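CRISPR-associated protein CasA/Cse1 (Thermus thermophilus, PDB 4AN8) probably serves as the large subunit of the type I-E CRISPR Cascade complex, helping it select foreign DNA in bacterial adaptive immunity. Local coordinates at residues A[295-298]-A[302-305]. Residues are numbered along the deposited sequence; the frame is centred on the assembly and turned at random.
Sequences LRLS and SFWR
Phe303 lays its ring against segment 295-298, with one face under the methyl CD2 of Leu297. That carbon sits 4.0 Å from the ring centroid and 28° off the normal, a CH-pi contact displaced toward the inner half of the ring: Leu297 CD2 is 3.7 Å from Phe303 CG. Leu297 has its CG anti to the carbonyl carbon (chi1 -66°), which swings the end of the side chain closer to the ring than its first bond would suggest. At the far end of the same ring, Leu295 CD2 lies 3.9 Å from Phe303 CZ, neither squarely over the face nor at the edge, and the two side chains cross at about a right angle. Between the leucines the backbone of Arg296 follows the ring edge, with Arg296 O 3.7 Å from Phe303 CE1 near the ring plane and Arg296 N also in that plane, while the first side-chain bond of Arg296 points away from segment 302-305. Phe303 reaches this far because its CG stands anti to its own backbone N (chi1 -172°). On the other side of the 3-10 turn, where Arg305 N hydrogen-bonds to Ser302 O, Trp304 packs on helix 429-446, whose Asp438 OD1 accepts hydrogen bonds from Trp304 NE1 and Ser302 OG. Val345 of strand 342-351 touches Leu297 and Phe303, and Tyr363 of strand 354-364 touches Phe303, so both strands help enclose the ring. No hydrogen bond joins the two segments; their buried contact rests on aliphatic-aromatic packing, and the carbonyl of Arg296 at the electropositive ring edge probably adds a weak electrostatic attraction.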
loop_
_atom_site.group_PDB
_atom_site.type_symbol
_atom_site.label_atom_id
_atom_site.label_comp_id
_atom_site.label_asym_id
_atom_site.label_seq_id
_atom_site.Cartn_x
_atom_site.Cartn_y
_atom_site.Cartn_z
ATOM N N LEU A 295 -9.750 -2.822 1.601
ATOM C CA LEU A 295 -8.784 -3.773 2.135
ATOM C C LEU A 295 -7.709 -2.990 2.862
ATOM O O LEU A 295 -7.290 -1.912 2.435
ATOM C CB LEU A 295 -8.176 -4.676 1.064
ATOM C CG LEU A 295 -8.888 -6.023 0.944
ATOM C CD1 LEU A 295 -10.337 -5.784 0.461
ATOM C CD2 LEU A 295 -8.142 -6.952 0.019
ATOM N N ARG A 296 -7.274 -3.547 3.979
ATOM C CA ARG A 296 -6.527 -2.792 4.952
ATOM C C ARG A 296 -5.505 -3.753 5.549
ATOM O O ARG A 296 -5.811 -4.910 5.778
ATOM C CB ARG A 296 -7.531 -2.337 6.007
ATOM C CG ARG A 296 -7.132 -1.189 6.853
ATOM C CD ARG A 296 -8.379 -0.549 7.410
ATOM N NE ARG A 296 -8.076 0.372 8.498
ATOM C CZ ARG A 296 -8.870 1.379 8.859
ATOM N NH1 ARG A 296 -10.014 1.604 8.201
ATOM N NH2 ARG A 296 -8.514 2.167 9.865
ATOM N N LEU A 297 -4.285 -3.304 5.767
ATOM C CA LEU A 297 -3.317 -4.169 6.418
ATOM C C LEU A 297 -3.667 -4.271 7.901
ATOM O O LEU A 297 -4.083 -3.297 8.528
ATOM C CB LEU A 297 -1.897 -3.649 6.214
ATOM C CG LEU A 297 -1.362 -3.656 4.782
ATOM C CD1 LEU A 297 -0.132 -2.754 4.665
ATOM C CD2 LEU A 297 -1.055 -5.070 4.273
ATOM N N SER A 298 -3.518 -5.458 8.468
ATOM C CA SER A 298 -3.909 -5.659 9.856
ATOM C C SER A 298 -2.737 -6.132 10.707
ATOM O O SER A 298 -1.859 -6.865 10.237
ATOM C CB SER A 298 -5.067 -6.638 9.969
ATOM O OG SER A 298 -5.279 -6.961 11.330
ATOM N N SER A 302 -2.930 -12.051 8.540
ATOM C CA SER A 302 -2.266 -12.137 7.240
ATOM C C SER A 302 -3.088 -11.486 6.144
ATOM O O SER A 302 -4.274 -11.753 6.009
ATOM C CB SER A 302 -2.004 -13.606 6.866
ATOM O OG SER A 302 -1.000 -14.179 7.687
ATOM N N PHE A 303 -2.448 -10.650 5.338
ATOM C CA PHE A 303 -3.167 -9.892 4.330
ATOM C C PHE A 303 -3.820 -10.737 3.216
ATOM O O PHE A 303 -4.924 -10.438 2.760
ATOM C CB PHE A 303 -2.264 -8.825 3.714
ATOM C CG PHE A 303 -2.996 -7.897 2.817
ATOM C CD1 PHE A 303 -3.987 -7.077 3.327
ATOM C CD2 PHE A 303 -2.749 -7.886 1.451
ATOM C CE1 PHE A 303 -4.704 -6.205 2.463
ATOM C CE2 PHE A 303 -3.451 -7.040 0.595
ATOM C CZ PHE A 303 -4.429 -6.202 1.095
ATOM N N TRP A 304 -3.138 -11.784 2.773
ATOM C CA TRP A 304 -3.641 -12.609 1.681
ATOM C C TRP A 304 -4.978 -13.252 2.046
ATOM O O TRP A 304 -5.705 -13.741 1.174
ATOM C CB TRP A 304 -2.609 -13.669 1.242
ATOM C CG TRP A 304 -2.059 -14.500 2.375
ATOM C CD1 TRP A 304 -0.933 -14.250 3.095
ATOM C CD2 TRP A 304 -2.632 -15.693 2.928
ATOM N NE1 TRP A 304 -0.752 -15.215 4.057
ATOM C CE2 TRP A 304 -1.778 -16.123 3.969
ATOM C CE3 TRP A 304 -3.763 -16.452 2.629
ATOM C CZ2 TRP A 304 -2.041 -17.275 4.737
ATOM C CZ3 TRP A 304 -4.015 -17.613 3.384
ATOM C CH2 TRP A 304 -3.159 -18.000 4.428
ATOM N N ARG A 305 -5.301 -13.242 3.333
ATOM C CA ARG A 305 -6.568 -13.792 3.796
ATOM C C ARG A 305 -7.769 -13.040 3.251
ATOM O O ARG A 305 -8.876 -13.555 3.253
ATOM C CB ARG A 305 -6.628 -13.787 5.311
ATOM C CG ARG A 305 -5.823 -14.886 5.923
ATOM C CD ARG A 305 -6.602 -15.423 7.079
ATOM N NE ARG A 305 -5.947 -15.123 8.319
ATOM C CZ ARG A 305 -6.508 -15.252 9.510
ATOM N NH1 ARG A 305 -7.767 -15.658 9.641
ATOM N NH2 ARG A 305 -5.788 -14.947 10.571
#